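Local coordinates for protein CEL44C (Paenibacillus polymyxa, PDB 2YIH) that hydrolyses beta-1,4-glucan chains such as xyloglucan, acting as an endo-glucanase and xyloglucanase of glycoside hydrolase family 44, at residues S24-G29 and G103-V108; K406-Y411 and S416-T421. The protein carries 8 engineered substitutions. One frame throughout, in Å; residues are numbered along the deposited sequence.

Overall arrangement
The two contacts illustrate how aromatic edge-to-face pairs recur at different levels of one fold. The centre of interaction 1 lies about 9 Å from that of the chain; it joins the loop ahead of the first barrel strand to the third strand of the eight-stranded parallel barrel, and a single ring pair carries it. Interaction 2, centred about 18 Å from the chain's centre, links the end of helix 399-409, after the last barrel strand, to the loop entering the beta-sheet domain, and adds backbone bonds and a sulfate, probably from the crystallisation liquor. Both are partly buried. They touch through Y28, whose ring packs on R409 while its hydroxyl meets Y408 and F418.

Interaction 1. Residues S24-G29 and G103-V108; sequences SPYIYG and GTYSLV
A chi1 of -172° turns the Y105 ring away from its backbone N, and one of -49° sets that of Y26 opposite its carbonyl carbon; the two tyrosine side chains cross at about a right angle and meet at the N-terminal end of the TIM barrel of this family 44 catalytic domain. Y105 opens the third barrel strand, 105-110, and Y26 sits in the loop between strand 9-22 and the first barrel strand, 29-30. The result is a T-shaped (edge-to-face) pair: the edge of Y105 is directed at the face of Y26, with ring centroids 4.9 Å apart and planes inclined at 59°. The closest atom is CD2 of Y105, which stands over one face of Y26 near its rim, 3.7 Å from CZ; CB of Y105 lies 3.8 Å from CE1 of Y26, so the contact runs across the Y26 ring from CD1 and CE1 to CZ and CE2. Both residues have further partners. Y26 makes another edge-to-face contact with Y386, while its backbone is hydrogen-bonded to A388, in the last barrel strand, 387-390; the hydroxyl of Y105 is hydrogen-bonded to E227, at the start of strand 227-233. The pair packs loop 24-29 against the beginning of strand 105-110, with no hydrogen bond across the two segments. Within the loop, a weak bond of 3.4 Å runs from Y26 N to OG of S24, whose hydroxyl also bonds to Y386 O.

Interaction 2. Residues K406-Y411 and S416-T421; sequences KLYRNY and STFGDT. With SO4 (sulfate ion), chain E.
F418 and Y408 form the aromatic part of a helix-to-loop junction, where helix 399-409, which follows the last strand of the TIM barrel, ends and the chain turns back toward strand 421-427 of the beta-sheet domain. The edge of Y408 is directed at the face of F418, with planes at 64°, and CE2 of Y408 stands 3.8 Å above the centre of the phenylalanine ring. At Y411 an aliphatic carbon, CB of S416, lies over one ring face, 3.4 Å from CZ; chi1 of 57° sets CG of Y411 between its backbone N and carbonyl carbon, which brings the ring against S416.

Backbone hydrogen bonding joins the same residues: F418 N donates to Y408 O at 2.7 Å and 164°, while Y411 N reaches S416 O only weakly.

Polar side-chain bonding centres on R409, whose NE is also hydrogen-bonded to N39 O. Its chain, bent at chi2 and chi3, lays one guanidinium face over CG2 of T417 and presents an edge to a sulfate, probably from the crystallisation liquor. NH1 of R409 bonds to O2 of the sulfate and NH2 of R409 to O3, both at 2.7 Å and nearly straight. A water accepts from NH1 of R409 and donates to F418 O, which also receives OG1 of T417 at 2.8 Å.

Interaction 1. Residues S24-G29 and G103-V108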
ATOM      1  N   SER A  24       8.019  -6.567  -7.774  1.00  8.65           N
ATOM      2  CA  SER A  24       8.619  -6.057  -6.540  1.00  8.95           C
ATOM      3  C   SER A  24       8.005  -6.778  -5.348  1.00  8.79           C
ATOM      4  O   SER A  24       6.766  -6.824  -5.225  1.00  9.14           O
ATOM      5  CB  SER A  24       8.343  -4.543  -6.415  1.00  8.60           C
ATOM      6  OG  SER A  24       8.907  -4.112  -5.189  1.00  8.95           O
ATOM      7  N   PRO A  25       8.841  -7.357  -4.469  1.00  9.11           N
ATOM      8  CA  PRO A  25       8.229  -8.120  -3.380  1.00  9.19           C
ATOM      9  C   PRO A  25       7.464  -7.199  -2.470  1.00  8.90           C
ATOM     10  O   PRO A  25       6.642  -7.670  -1.693  1.00  8.59           O
ATOM     11  CB  PRO A  25       9.437  -8.732  -2.621  1.00  9.56           C
ATOM     12  CG  PRO A  25      10.632  -8.044  -3.131  1.00 10.28           C
ATOM     13  CD  PRO A  25      10.302  -7.485  -4.501  1.00  9.44           C
ATOM     14  N   TYR A  26       7.717  -5.888  -2.542  1.00  8.53           N
ATOM     15  CA  TYR A  26       7.021  -5.003  -1.571  1.00  8.44           C
ATOM     16  C   TYR A  26       5.558  -4.730  -1.907  1.00  8.70           C
ATOM     17  O   TYR A  26       4.867  -4.029  -1.134  1.00  7.81           O
ATOM     18  CB  TYR A  26       7.743  -3.670  -1.388  1.00  8.90           C
ATOM     19  CG  TYR A  26       9.217  -3.828  -1.140  1.00  9.55           C
ATOM     20  CD1 TYR A  26       9.696  -4.752  -0.191  1.00 10.00           C
ATOM     21  CD2 TYR A  26      10.137  -3.084  -1.871  1.00 10.22           C
ATOM     22  CE1 TYR A  26      11.079  -4.921  -0.010  1.00 10.95           C
ATOM     23  CE2 TYR A  26      11.502  -3.209  -1.648  1.00 11.38           C
ATOM     24  CZ  TYR A  26      11.947  -4.126  -0.714  1.00 11.82           C
ATOM     25  OH  TYR A  26      13.307  -4.277  -0.526  1.00 13.02           O
ATOM     26  N   ILE A  27       5.066  -5.308  -3.009  1.00  8.44           N
ATOM     27  CA  ILE A  27       3.618  -5.314  -3.243  1.00  9.31           C
ATOM     28  C   ILE A  27       2.880  -6.255  -2.278  1.00  9.45           C
ATOM     29  O   ILE A  27       1.648  -6.191  -2.141  1.00  9.42           O
ATOM     30  CB  ILE A  27       3.237  -5.578  -4.698  1.00  9.69           C
ATOM     31  CG1 ILE A  27       3.668  -6.986  -5.139  1.00 10.62           C
ATOM     32  CG2 ILE A  27       3.830  -4.486  -5.593  1.00 10.40           C
ATOM     33  CD1 ILE A  27       2.544  -7.871  -5.471  1.00 11.64           C
ATOM     34  N   TYR A  28       3.624  -7.165  -1.647  1.00  8.56           N
ATOM     35  CA  TYR A  28       3.071  -7.962  -0.548  1.00  8.78           C
ATOM     36  C   TYR A  28       3.296  -7.253   0.782  1.00  8.83           C
ATOM     37  O   TYR A  28       4.230  -7.581   1.552  1.00  9.39           O
ATOM     38  CB  TYR A  28       3.704  -9.369  -0.555  1.00  8.36           C
ATOM     39  CG  TYR A  28       3.666 -10.005  -1.957  1.00  8.20           C
ATOM     40  CD1 TYR A  28       2.471 -10.486  -2.491  1.00  8.18           C
ATOM     41  CD2 TYR A  28       4.822 -10.105  -2.731  1.00  8.09           C
ATOM     42  CE1 TYR A  28       2.400 -10.991  -3.808  1.00  8.28           C
ATOM     43  CE2 TYR A  28       4.780 -10.677  -4.041  1.00  8.18           C
ATOM     44  CZ  TYR A  28       3.568 -11.118  -4.557  1.00  8.38           C
ATOM     45  OH  TYR A  28       3.510 -11.671  -5.837  1.00  8.22           O
ATOM     46  N   GLY A  29       2.451  -6.276   1.053  1.00  8.85           N
ATOM     47  CA  GLY A  29       2.742  -5.381   2.145  1.00  8.62           C
ATOM     48  C   GLY A  29       1.491  -5.041   2.894  1.00  8.29           C
ATOM     49  O   GLY A  29       0.384  -5.150   2.365  1.00  8.87           O
ATOM     50  N   GLY A 103      11.900  -9.986   8.365  1.00 12.46           N
ATOM     51  CA  GLY A 103      12.554  -9.694   7.094  1.00 13.48           C
ATOM     52  C   GLY A 103      11.806  -8.759   6.148  1.00 13.20           C
ATOM     53  O   GLY A 103      11.891  -8.899   4.913  1.00 14.02           O
ATOM     54  N   THR A 104      11.117  -7.763   6.700  1.00 10.97           N
ATOM     55  CA  THR A 104      10.328  -6.866   5.848  1.00  9.47           C
ATOM     56  C   THR A 104      10.989  -5.480   5.743  1.00  9.72           C
ATOM     57  O   THR A 104      11.756  -5.074   6.626  1.00 10.17           O
ATOM     58  CB  THR A 104       8.891  -6.671   6.390  1.00  9.45           C
ATOM     59  OG1 THR A 104       8.968  -6.044   7.685  1.00  8.72           O
ATOM     60  CG2 THR A 104       8.180  -8.024   6.507  1.00  9.40           C
ATOM     61  N   TYR A 105      10.716  -4.788   4.645  1.00  8.61           N
ATOM     62  CA  TYR A 105      10.986  -3.343   4.517  1.00  8.62           C
ATOM     63  C   TYR A 105      10.189  -2.618   5.601  1.00  8.37           C
ATOM     64  O   TYR A 105       9.051  -3.025   5.910  1.00  8.37           O
ATOM     65  CB  TYR A 105      10.489  -2.936   3.125  1.00  8.79           C
ATOM     66  CG  TYR A 105      10.822  -1.529   2.688  1.00  8.43           C
ATOM     67  CD1 TYR A 105      10.167  -0.433   3.240  1.00  8.45           C
ATOM     68  CD2 TYR A 105      11.691  -1.319   1.627  1.00  8.21           C
ATOM     69  CE1 TYR A 105      10.413   0.861   2.774  1.00  8.02           C
ATOM     70  CE2 TYR A 105      11.963  -0.034   1.164  1.00  8.18           C
ATOM     71  CZ  TYR A 105      11.305   1.047   1.734  1.00  8.32           C
ATOM     72  OH  TYR A 105      11.581   2.306   1.274  1.00  7.64           O
ATOM     73  N   SER A 106      10.746  -1.542   6.185  1.00  7.86           N
ATOM     74  CA  SER A 106       9.940  -0.677   7.039  1.00  7.87           C
ATOM     75  C   SER A 106       9.783   0.691   6.395  1.00  7.57           C
ATOM     76  O   SER A 106      10.782   1.360   6.118  1.00  7.17           O
ATOM     77  CB  SER A 106      10.638  -0.440   8.399  1.00  8.13           C
ATOM     78  OG  SER A 106      10.589  -1.615   9.207  1.00  9.06           O
ATOM     79  N   LEU A 107       8.532   1.128   6.267  1.00  7.33           N
ATOM     80  CA  LEU A 107       8.215   2.504   5.861  1.00  7.35           C
ATOM     81  C   LEU A 107       7.659   3.231   7.067  1.00  7.30           C
ATOM     82  O   LEU A 107       6.638   2.838   7.601  1.00  7.49           O
ATOM     83  CB  LEU A 107       7.155   2.477   4.762  1.00  7.49           C
ATOM     84  CG  LEU A 107       6.563   3.823   4.278  1.00  7.55           C
ATOM     85  CD1 LEU A 107       7.702   4.800   3.819  1.00  7.70           C
ATOM     86  CD2 LEU A 107       5.582   3.568   3.130  1.00  7.83           C
ATOM     87  N   VAL A 108       8.365   4.266   7.517  1.00  6.69           N
ATOM     88  CA  VAL A 108       8.022   5.000   8.730  1.00  6.70           C
ATOM     89  C   VAL A 108       7.572   6.444   8.379  1.00  6.78           C
ATOM     90  O   VAL A 108       8.291   7.210   7.737  1.00  6.84           O
ATOM     91  CB  VAL A 108       9.275   5.046   9.639  1.00  6.68           C
ATOM     92  CG1 VAL A 108       9.055   5.948  10.864  1.00  6.82           C
ATOM     93  CG2 VAL A 108       9.673   3.601  10.075  1.00  6.86           C
TER

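Interaction 2. Residues K406-Y411 and S416-T421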
ATOM      1  N   LYS A 406      -1.835 -15.252   1.630  1.00  8.19           N
ATOM      2  CA  LYS A 406      -1.250 -16.582   1.831  1.00  8.59           C
ATOM      3  C   LYS A 406      -1.245 -17.346   0.510  1.00  8.58           C
ATOM      4  O   LYS A 406      -0.320 -18.098   0.260  1.00  8.27           O
ATOM      5  CB  LYS A 406      -2.014 -17.363   2.913  1.00  9.30           C
ATOM      6  CG  LYS A 406      -1.736 -16.759   4.279  1.00  9.56           C
ATOM      7  CD  LYS A 406      -2.740 -17.189   5.370  1.00 10.73           C
ATOM      8  CE  LYS A 406      -2.613 -18.662   5.673  1.00 11.34           C
ATOM      9  NZ  LYS A 406      -3.795 -19.142   6.475  1.00 11.99           N
ATOM     10  N   LEU A 407      -2.259 -17.155  -0.335  1.00  8.43           N
ATOM     11  CA  LEU A 407      -2.256 -17.865  -1.619  1.00  8.71           C
ATOM     12  C   LEU A 407      -1.022 -17.500  -2.468  1.00  8.92           C
ATOM     13  O   LEU A 407      -0.451 -18.376  -3.179  1.00  8.84           O
ATOM     14  CB  LEU A 407      -3.571 -17.664  -2.392  1.00  8.66           C
ATOM     15  CG  LEU A 407      -3.750 -18.614  -3.587  1.00  8.76           C
ATOM     16  CD1 LEU A 407      -4.057 -20.013  -3.101  1.00  8.69           C
ATOM     17  CD2 LEU A 407      -4.906 -18.106  -4.468  1.00  8.75           C
ATOM     18  N   TYR A 408      -0.591 -16.235  -2.372  1.00  8.64           N
ATOM     19  CA  TYR A 408       0.633 -15.781  -3.057  1.00  8.70           C
ATOM     20  C   TYR A 408       1.931 -16.082  -2.302  1.00  8.72           C
ATOM     21  O   TYR A 408       2.986 -16.245  -2.941  1.00  9.60           O
ATOM     22  CB  TYR A 408       0.568 -14.254  -3.319  1.00  8.55           C
ATOM     23  CG  TYR A 408      -0.214 -13.907  -4.570  1.00  8.74           C
ATOM     24  CD1 TYR A 408      -1.604 -13.909  -4.569  1.00  8.64           C
ATOM     25  CD2 TYR A 408       0.440 -13.697  -5.781  1.00  9.18           C
ATOM     26  CE1 TYR A 408      -2.320 -13.641  -5.703  1.00  8.68           C
ATOM     27  CE2 TYR A 408      -0.286 -13.387  -6.948  1.00  8.95           C
ATOM     28  CZ  TYR A 408      -1.652 -13.401  -6.909  1.00  8.96           C
ATOM     29  OH  TYR A 408      -2.409 -13.102  -8.036  1.00  8.85           O
ATOM     30  N   ARG A 409       1.884 -16.082  -0.953  1.00  8.48           N
ATOM     31  CA  ARG A 409       3.119 -15.960  -0.186  1.00  8.46           C
ATOM     32  C   ARG A 409       3.333 -17.050   0.859  1.00  8.44           C
ATOM     33  O   ARG A 409       4.409 -17.156   1.423  1.00  8.26           O
ATOM     34  CB  ARG A 409       3.223 -14.571   0.460  1.00  9.18           C
ATOM     35  CG  ARG A 409       3.265 -13.439  -0.555  1.00  9.35           C
ATOM     36  CD  ARG A 409       4.674 -13.264  -1.147  1.00  9.19           C
ATOM     37  NE  ARG A 409       5.612 -12.873  -0.093  1.00 10.05           N
ATOM     38  CZ  ARG A 409       6.918 -12.713  -0.264  1.00 10.49           C
ATOM     39  NH1 ARG A 409       7.450 -12.868  -1.490  1.00 11.01           N
ATOM     40  NH2 ARG A 409       7.687 -12.374   0.783  1.00 10.83           N
ATOM     41  N   ASN A 410       2.323 -17.901   1.083  1.00  8.30           N
ATOM     42  CA  ASN A 410       2.501 -19.004   2.021  1.00  9.17           C
ATOM     43  C   ASN A 410       1.435 -20.043   1.737  1.00  9.35           C
ATOM     44  O   ASN A 410       0.550 -20.286   2.569  1.00 10.09           O
ATOM     45  CB  ASN A 410       2.393 -18.525   3.485  1.00  9.37           C
ATOM     46  CG  ASN A 410       2.545 -19.656   4.476  1.00 10.32           C
ATOM     47  OD1 ASN A 410       3.043 -20.743   4.141  1.00 10.97           O
ATOM     48  ND2 ASN A 410       2.066 -19.424   5.710  1.00 11.23           N
ATOM     49  N   TYR A 411       1.477 -20.586   0.525  1.00 10.24           N
ATOM     50  CA  TYR A 411       0.349 -21.382   0.052  1.00 10.95           C
ATOM     51  C   TYR A 411       0.366 -22.789   0.640  1.00 12.05           C
ATOM     52  O   TYR A 411      -0.668 -23.477   0.692  1.00 12.87           O
ATOM     53  CB  TYR A 411       0.288 -21.404  -1.493  1.00 11.43           C
ATOM     54  CG  TYR A 411       1.529 -21.913  -2.191  1.00 11.32           C
ATOM     55  CD1 TYR A 411       1.792 -23.279  -2.295  1.00 11.32           C
ATOM     56  CD2 TYR A 411       2.428 -21.029  -2.786  1.00 11.68           C
ATOM     57  CE1 TYR A 411       2.927 -23.732  -2.974  1.00 12.23           C
ATOM     58  CE2 TYR A 411       3.548 -21.473  -3.459  1.00 11.95           C
ATOM     59  CZ  TYR A 411       3.803 -22.816  -3.540  1.00 12.24           C
ATOM     60  OH  TYR A 411       4.921 -23.246  -4.223  1.00 13.26           O
ATOM     61  N   SER A 416       6.203 -21.030   0.998  1.00 11.22           N
ATOM     62  CA  SER A 416       6.411 -21.043  -0.456  1.00 10.67           C
ATOM     63  C   SER A 416       5.619 -19.929  -1.127  1.00 10.51           C
ATOM     64  O   SER A 416       4.506 -19.590  -0.703  1.00 10.52           O
ATOM     65  CB  SER A 416       6.076 -22.409  -1.070  1.00 11.09           C
ATOM     66  OG  SER A 416       6.935 -23.370  -0.500  1.00 12.16           O
ATOM     67  N   THR A 417       6.179 -19.377  -2.204  1.00  9.93           N
ATOM     68  CA  THR A 417       5.604 -18.168  -2.790  1.00  9.49           C
ATOM     69  C   THR A 417       5.423 -18.281  -4.296  1.00  9.50           C
ATOM     70  O   THR A 417       6.073 -19.099  -4.972  1.00 10.63           O
ATOM     71  CB  THR A 417       6.478 -16.907  -2.506  1.00  9.92           C
ATOM     72  OG1 THR A 417       7.688 -16.943  -3.304  1.00 10.29           O
ATOM     73  CG2 THR A 417       6.851 -16.788  -1.028  1.00  9.46           C
ATOM     74  N   PHE A 418       4.561 -17.413  -4.823  1.00  9.50           N
ATOM     75  CA  PHE A 418       4.592 -16.972  -6.226  1.00  9.38           C
ATOM     76  C   PHE A 418       5.998 -16.591  -6.675  1.00  9.84           C
ATOM     77  O   PHE A 418       6.852 -16.164  -5.873  1.00 10.65           O
ATOM     78  CB  PHE A 418       3.659 -15.741  -6.357  1.00  9.25           C
ATOM     79  CG  PHE A 418       3.057 -15.544  -7.725  1.00  9.34           C
ATOM     80  CD1 PHE A 418       2.213 -16.504  -8.284  1.00  9.59           C
ATOM     81  CD2 PHE A 418       3.171 -14.304  -8.351  1.00  9.44           C
ATOM     82  CE1 PHE A 418       1.603 -16.270  -9.533  1.00  9.67           C
ATOM     83  CE2 PHE A 418       2.580 -14.059  -9.572  1.00  9.42           C
ATOM     84  CZ  PHE A 418       1.750 -15.024 -10.153  1.00  9.81           C
ATOM     85  N   GLY A 419       6.244 -16.684  -7.976  1.00  9.88           N
ATOM     86  CA  GLY A 419       7.586 -16.372  -8.471  1.00 10.22           C
ATOM     87  C   GLY A 419       7.892 -14.889  -8.450  1.00 10.48           C
ATOM     88  O   GLY A 419       6.952 -14.053  -8.388  1.00 10.60           O
ATOM     89  N   ASP A 420       9.168 -14.556  -8.661  1.00 10.71           N
ATOM     90  CA  ASP A 420       9.611 -13.160  -8.648  1.00 11.90           C
ATOM     91  C   ASP A 420       9.516 -12.474  -9.996  1.00 11.44           C
ATOM     92  O   ASP A 420       9.776 -11.294 -10.121  1.00 10.94           O
ATOM     93  CB  ASP A 420      11.020 -12.993  -8.032  1.00 13.19           C
ATOM     94  CG  ASP A 420      12.137 -13.681  -8.829  1.00 15.09           C
ATOM     95  OD1 ASP A 420      11.903 -14.170  -9.955  1.00 14.58           O
ATOM     96  OD2 ASP A 420      13.313 -13.678  -8.337  1.00 15.97           O
ATOM     97  N   THR A 421       9.201 -13.251 -11.015  1.00 10.74           N
ATOM     98  CA  THR A 421       9.172 -12.754 -12.382  1.00 10.58           C
ATOM     99  C   THR A 421       7.785 -12.973 -12.988  1.00 10.64           C
ATOM    100  O   THR A 421       7.371 -14.114 -13.172  1.00 10.19           O
ATOM    101  CB  THR A 421      10.203 -13.517 -13.242  1.00 10.46           C
ATOM    102  OG1 THR A 421      11.519 -13.300 -12.698  1.00 11.23           O
ATOM    103  CG2 THR A 421      10.154 -12.975 -14.695  1.00 10.85           C
TER
HETATM  104  S   SO4 E1522      11.024 -12.178  -0.953  0.80 32.66           S
HETATM  105  O1  SO4 E1522      11.901 -13.331  -0.748  0.80 34.61           O
HETATM  106  O2  SO4 E1522      10.093 -12.507  -2.024  0.80 28.52           O
HETATM  107  O3  SO4 E1522      10.341 -11.872   0.311  0.80 31.92           O
HETATM  108  O4  SO4 E1522      11.872 -11.038  -1.302  0.80 32.07           O
HETATM  109  O   HOH W   1       6.443 -13.789  -4.092  1.00 15.70           O